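Local atomic coordinates of putative uncharacterized protein (Pseudomonas aeruginosa, PDB entry 3F6Z), a protein that specifically inhibits C-type lysozymes and belongs to the MliC family of membrane-bound lysozyme inhibitors. Residues R29-L43 / V46-N58. Residues are numbered along the deposited sequence; the frame is centred on the assembly and turned at random.
Sequences RKFTVQYLNKGDNSL and VPVSDNSTLVFSN
R29, just before strand 30-38, reaches across to the backbone of P47 and V48, where the neighbouring strand turns its corner. Followed outward from CB, the chain leaves with CG anti to the carbonyl carbon and runs extended to CD; a bend at chi3 (61°) then swings the guanidinium toward P47. There CD1 of F31 lies over one face of the flat group and CA of S49 over the other. R29 NH2 gives P47 O a nearly straight hydrogen bond of 2.6 Å, with the carbonyl oxygen almost in the guanidinium plane. R29 NH1 adds a weak bond to the same oxygen and lies 2.9 Å from V48 O, at a poor angle for hydrogen bonding. The bonds to P47 O, with F31 and S49 on opposite faces, restrict the rotation of the flat group.

Two residues on, F31 brings CB to 3.5 Å from CG of P47, while P47 O lies over its ring face toward the rim. V33 meets V46 through their methyls, CG2 to CG2 at 3.8 Å.

At the other end, L43 and S57 form an antiparallel non-hydrogen-bonded pair. L43 CD2 rests 3.7 Å from S57 CA. Next to it N58 N gives S42 O a hydrogen bond of 2.9 Å, the donor lying nearly in line with the C=O bond, and a water links S42 N to S57 OG. That hydroxyl also bonds V55 O of the second subunit.

These pairs tie together two consecutive hairpins, 30-38 with 41-49 and 41-49 with 52-59, in the eight-stranded antiparallel barrel of MliC. Strand 16-25 flanks 30-38 on one side; at the other end of the group, strand 65-69 follows 52-59, with Y67 touching S42 and N58.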
loop_
_atom_site.group_PDB
_atom_site.type_symbol
_atom_site.label_atom_id
_atom_site.label_comp_id
_atom_site.label_asym_id
_atom_site.label_seq_id
_atom_site.Cartn_x
_atom_site.Cartn_y
_atom_site.Cartn_z
ATOM N N ARG B 29 9.776 -10.984 -19.877
ATOM C CA ARG B 29 8.715 -10.039 -20.196
ATOM C C ARG B 29 9.232 -8.709 -20.716
ATOM O O ARG B 29 10.284 -8.223 -20.293
ATOM C CB ARG B 29 7.835 -9.762 -18.974
ATOM C CG ARG B 29 6.928 -10.899 -18.542
ATOM C CD ARG B 29 5.824 -10.324 -17.678
ATOM N NE ARG B 29 5.032 -9.357 -18.438
ATOM C CZ ARG B 29 4.342 -8.353 -17.905
ATOM N NH1 ARG B 29 4.337 -8.164 -16.592
ATOM N NH2 ARG B 29 3.650 -7.534 -18.689
ATOM N N LYS B 30 8.473 -8.131 -21.639
ATOM C CA LYS B 30 8.800 -6.846 -22.229
ATOM C C LYS B 30 7.482 -6.106 -22.424
ATOM O O LYS B 30 6.568 -6.602 -23.089
ATOM C CB LYS B 30 9.504 -7.037 -23.573
ATOM C CG LYS B 30 10.700 -7.966 -23.511
ATOM C CD LYS B 30 11.602 -7.814 -24.730
ATOM C CE LYS B 30 12.758 -8.802 -24.668
ATOM N NZ LYS B 30 13.827 -8.515 -25.670
ATOM N N PHE B 31 7.382 -4.923 -21.830
ATOM C CA PHE B 31 6.166 -4.129 -21.924
ATOM C C PHE B 31 6.473 -2.650 -21.860
ATOM O O PHE B 31 7.621 -2.250 -21.736
ATOM C CB PHE B 31 5.215 -4.491 -20.789
ATOM C CG PHE B 31 5.876 -4.541 -19.444
ATOM C CD1 PHE B 31 6.496 -5.707 -19.007
ATOM C CD2 PHE B 31 5.908 -3.417 -18.625
ATOM C CE1 PHE B 31 7.146 -5.754 -17.763
ATOM C CE2 PHE B 31 6.556 -3.455 -17.386
ATOM C CZ PHE B 31 7.175 -4.630 -16.957
ATOM N N THR B 32 5.422 -1.846 -21.938
ATOM C CA THR B 32 5.539 -0.398 -21.901
ATOM C C THR B 32 4.632 0.162 -20.821
ATOM O O THR B 32 3.491 -0.265 -20.677
ATOM C CB THR B 32 5.129 0.227 -23.249
ATOM O OG1 THR B 32 5.959 -0.303 -24.290
ATOM C CG2 THR B 32 5.276 1.747 -23.201
ATOM N N VAL B 33 5.150 1.133 -20.076
ATOM C CA VAL B 33 4.404 1.760 -18.997
ATOM C C VAL B 33 4.128 3.223 -19.311
ATOM O O VAL B 33 4.941 3.897 -19.944
ATOM C CB VAL B 33 5.202 1.687 -17.667
ATOM C CG1 VAL B 33 4.531 2.545 -16.592
ATOM C CG2 VAL B 33 5.309 0.241 -17.202
ATOM N N GLN B 34 2.977 3.719 -18.879
ATOM C CA GLN B 34 2.674 5.120 -19.104
ATOM C C GLN B 34 2.683 5.831 -17.760
ATOM O O GLN B 34 1.978 5.437 -16.830
ATOM C CB GLN B 34 1.311 5.313 -19.779
ATOM C CG GLN B 34 1.059 6.769 -20.142
ATOM C CD GLN B 34 -0.251 7.000 -20.865
ATOM O OE1 GLN B 34 -1.331 6.826 -20.300
ATOM N NE2 GLN B 34 -0.160 7.398 -22.128
ATOM N N TYR B 35 3.496 6.872 -17.657
ATOM C CA TYR B 35 3.581 7.634 -16.427
ATOM C C TYR B 35 2.813 8.931 -16.584
ATOM O O TYR B 35 2.908 9.595 -17.618
ATOM C CB TYR B 35 5.048 7.914 -16.080
ATOM C CG TYR B 35 5.804 6.665 -15.702
ATOM C CD1 TYR B 35 5.549 6.019 -14.494
ATOM C CD2 TYR B 35 6.737 6.096 -16.571
ATOM C CE1 TYR B 35 6.197 4.838 -14.156
ATOM C CE2 TYR B 35 7.395 4.908 -16.243
ATOM C CZ TYR B 35 7.117 4.288 -15.034
ATOM O OH TYR B 35 7.739 3.116 -14.700
ATOM N N LEU B 36 2.035 9.275 -15.564
ATOM C CA LEU B 36 1.257 10.505 -15.574
ATOM C C LEU B 36 1.491 11.254 -14.273
ATOM O O LEU B 36 1.187 10.748 -13.191
ATOM C CB LEU B 36 -0.240 10.218 -15.744
ATOM C CG LEU B 36 -0.672 9.539 -17.050
ATOM C CD1 LEU B 36 -0.716 8.025 -16.846
ATOM C CD2 LEU B 36 -2.048 10.047 -17.465
ATOM N N ASN B 37 2.045 12.457 -14.394
ATOM C CA ASN B 37 2.332 13.302 -13.247
ATOM C C ASN B 37 1.596 14.631 -13.384
ATOM O O ASN B 37 1.840 15.400 -14.319
ATOM C CB ASN B 37 3.837 13.557 -13.143
ATOM C CG ASN B 37 4.643 12.273 -13.101
ATOM O OD1 ASN B 37 5.578 12.090 -13.886
ATOM N ND2 ASN B 37 4.290 11.378 -12.185
ATOM N N LYS B 38 0.695 14.892 -12.446
ATOM C CA LYS B 38 -0.083 16.120 -12.450
ATOM C C LYS B 38 -0.350 16.576 -11.021
ATOM O O LYS B 38 -1.207 16.029 -10.337
ATOM C CB LYS B 38 -1.404 15.882 -13.189
ATOM C CG LYS B 38 -2.341 17.076 -13.230
ATOM C CD LYS B 38 -3.623 16.722 -13.977
ATOM C CE LYS B 38 -4.669 17.830 -13.870
ATOM N NZ LYS B 38 -4.239 19.096 -14.534
ATOM N N GLY B 39 0.389 17.580 -10.569
ATOM C CA GLY B 39 0.193 18.077 -9.215
ATOM C C GLY B 39 0.442 17.014 -8.159
ATOM O O GLY B 39 1.474 16.347 -8.177
ATOM N N ASP B 40 -0.507 16.842 -7.246
ATOM C CA ASP B 40 -0.363 15.851 -6.180
ATOM C C ASP B 40 -0.526 14.428 -6.674
ATOM O O ASP B 40 -0.198 13.481 -5.966
ATOM C CB ASP B 40 -1.388 16.076 -5.066
ATOM C CG ASP B 40 -1.216 17.404 -4.364
ATOM O OD1 ASP B 40 -0.078 17.923 -4.339
ATOM O OD2 ASP B 40 -2.221 17.915 -3.820
ATOM N N ASN B 41 -1.044 14.274 -7.883
ATOM C CA ASN B 41 -1.252 12.947 -8.431
ATOM C C ASN B 41 -0.134 12.500 -9.344
ATOM O O ASN B 41 0.384 13.273 -10.153
ATOM C CB ASN B 41 -2.584 12.875 -9.185
ATOM C CG ASN B 41 -3.777 13.058 -8.270
ATOM O OD1 ASN B 41 -4.453 14.087 -8.310
ATOM N ND2 ASN B 41 -4.037 12.062 -7.429
ATOM N N SER B 42 0.218 11.232 -9.210
ATOM C CA SER B 42 1.261 10.622 -10.010
ATOM C C SER B 42 0.823 9.178 -10.211
ATOM O O SER B 42 0.627 8.439 -9.246
ATOM C CB SER B 42 2.592 10.691 -9.262
ATOM O OG SER B 42 3.608 10.010 -9.970
ATOM N N LEU B 43 0.662 8.776 -11.465
ATOM C CA LEU B 43 0.206 7.428 -11.761
ATOM C C LEU B 43 1.119 6.695 -12.722
ATOM O O LEU B 43 1.946 7.299 -13.402
ATOM C CB LEU B 43 -1.201 7.478 -12.360
ATOM C CG LEU B 43 -2.233 8.350 -11.641
ATOM C CD1 LEU B 43 -3.476 8.478 -12.516
ATOM C CD2 LEU B 43 -2.576 7.754 -10.277
ATOM N N VAL B 46 0.407 0.093 -15.720
ATOM C CA VAL B 46 1.275 -1.035 -15.972
ATOM C C VAL B 46 0.603 -2.332 -16.339
ATOM O O VAL B 46 -0.349 -2.756 -15.689
ATOM C CB VAL B 46 2.147 -1.346 -14.731
ATOM C CG1 VAL B 46 3.112 -2.464 -15.054
ATOM C CG2 VAL B 46 2.871 -0.091 -14.255
ATOM N N PRO B 47 1.081 -2.975 -17.410
ATOM C CA PRO B 47 0.479 -4.255 -17.790
ATOM C C PRO B 47 1.229 -5.307 -16.962
ATOM O O PRO B 47 2.335 -5.734 -17.316
ATOM C CB PRO B 47 0.769 -4.352 -19.288
ATOM C CG PRO B 47 2.077 -3.606 -19.426
ATOM C CD PRO B 47 1.856 -2.399 -18.527
ATOM N N VAL B 48 0.635 -5.692 -15.836
ATOM C CA VAL B 48 1.244 -6.674 -14.949
ATOM C C VAL B 48 1.281 -8.044 -15.614
ATOM O O VAL B 48 1.922 -8.970 -15.114
ATOM C CB VAL B 48 0.478 -6.761 -13.606
ATOM C CG1 VAL B 48 0.533 -5.409 -12.894
ATOM C CG2 VAL B 48 -0.957 -7.168 -13.851
ATOM N N SER B 49 0.585 -8.161 -16.742
ATOM C CA SER B 49 0.543 -9.400 -17.510
ATOM C C SER B 49 -0.020 -9.111 -18.897
ATOM O O SER B 49 -0.379 -7.973 -19.210
ATOM C CB SER B 49 -0.307 -10.468 -16.800
ATOM O OG SER B 49 -1.674 -10.116 -16.758
ATOM N N ASP B 50 -0.095 -10.147 -19.723
ATOM C CA ASP B 50 -0.591 -10.006 -21.081
ATOM C C ASP B 50 -2.070 -9.599 -21.171
ATOM O O ASP B 50 -2.475 -8.947 -22.132
ATOM C CB ASP B 50 -0.359 -11.315 -21.836
ATOM C CG ASP B 50 -0.474 -11.150 -23.336
ATOM O OD1 ASP B 50 -1.580 -10.828 -23.818
ATOM O OD2 ASP B 50 0.543 -11.341 -24.034
ATOM N N ASN B 51 -2.875 -9.969 -20.177
ATOM C CA ASN B 51 -4.303 -9.625 -20.192
ATOM C C ASN B 51 -4.766 -8.756 -19.019
ATOM O O ASN B 51 -5.964 -8.580 -18.801
ATOM C CB ASN B 51 -5.145 -10.898 -20.236
ATOM C CG ASN B 51 -4.356 -12.115 -19.826
ATOM O OD1 ASN B 51 -3.518 -12.039 -18.926
ATOM N ND2 ASN B 51 -4.615 -13.246 -20.476
ATOM N N SER B 52 -3.821 -8.212 -18.264
ATOM C CA SER B 52 -4.183 -7.369 -17.135
ATOM C C SER B 52 -3.261 -6.165 -17.013
ATOM O O SER B 52 -2.065 -6.305 -16.774
ATOM C CB SER B 52 -4.162 -8.181 -15.842
ATOM O OG SER B 52 -4.695 -7.418 -14.775
ATOM N N THR B 53 -3.835 -4.981 -17.203
ATOM C CA THR B 53 -3.103 -3.721 -17.115
ATOM C C THR B 53 -3.761 -2.896 -16.023
ATOM O O THR B 53 -4.959 -2.608 -16.088
ATOM C CB THR B 53 -3.164 -2.957 -18.442
ATOM O OG1 THR B 53 -2.475 -3.706 -19.443
ATOM C CG2 THR B 53 -2.529 -1.593 -18.307
ATOM N N LEU B 54 -2.966 -2.512 -15.030
ATOM C CA LEU B 54 -3.464 -1.769 -13.882
ATOM C C LEU B 54 -3.031 -0.323 -13.784
ATOM O O LEU B 54 -1.923 0.028 -14.165
ATOM C CB LEU B 54 -3.040 -2.476 -12.596
ATOM C CG LEU B 54 -3.443 -3.945 -12.438
ATOM C CD1 LEU B 54 -2.961 -4.445 -11.082
ATOM C CD2 LEU B 54 -4.948 -4.099 -12.560
ATOM N N VAL B 55 -3.920 0.510 -13.259
ATOM C CA VAL B 55 -3.622 1.918 -13.044
ATOM C C VAL B 55 -3.072 1.997 -11.620
ATOM O O VAL B 55 -3.828 1.879 -10.656
ATOM C CB VAL B 55 -4.897 2.800 -13.123
ATOM C CG1 VAL B 55 -4.537 4.259 -12.778
ATOM C CG2 VAL B 55 -5.519 2.722 -14.527
ATOM N N PHE B 56 -1.760 2.173 -11.490
ATOM C CA PHE B 56 -1.126 2.271 -10.175
ATOM C C PHE B 56 -1.092 3.718 -9.701
ATOM O O PHE B 56 -0.912 4.635 -10.500
ATOM C CB PHE B 56 0.319 1.771 -10.218
ATOM C CG PHE B 56 0.462 0.292 -10.420
ATOM C CD1 PHE B 56 0.044 -0.312 -11.606
ATOM C CD2 PHE B 56 1.070 -0.495 -9.435
ATOM C CE1 PHE B 56 0.232 -1.673 -11.816
ATOM C CE2 PHE B 56 1.266 -1.863 -9.631
ATOM C CZ PHE B 56 0.846 -2.458 -10.826
ATOM N N SER B 57 -1.252 3.918 -8.399
ATOM C CA SER B 57 -1.199 5.261 -7.840
ATOM C C SER B 57 0.055 5.387 -6.969
ATOM O O SER B 57 0.393 4.490 -6.201
ATOM C CB SER B 57 -2.452 5.550 -7.011
ATOM O OG SER B 57 -2.389 6.854 -6.466
ATOM N N ASN B 58 0.746 6.506 -7.108
ATOM C CA ASN B 58 1.959 6.757 -6.353
ATOM C C ASN B 58 1.668 6.836 -4.854
ATOM O O ASN B 58 0.760 7.560 -4.426
ATOM C CB ASN B 58 2.591 8.060 -6.845
ATOM C CG ASN B 58 3.876 8.392 -6.131
ATOM O OD1 ASN B 58 4.861 7.657 -6.214
ATOM N ND2 ASN B 58 3.876 9.507 -5.422
HETATM O O HOH W 1 -2.087 9.816 -7.450
#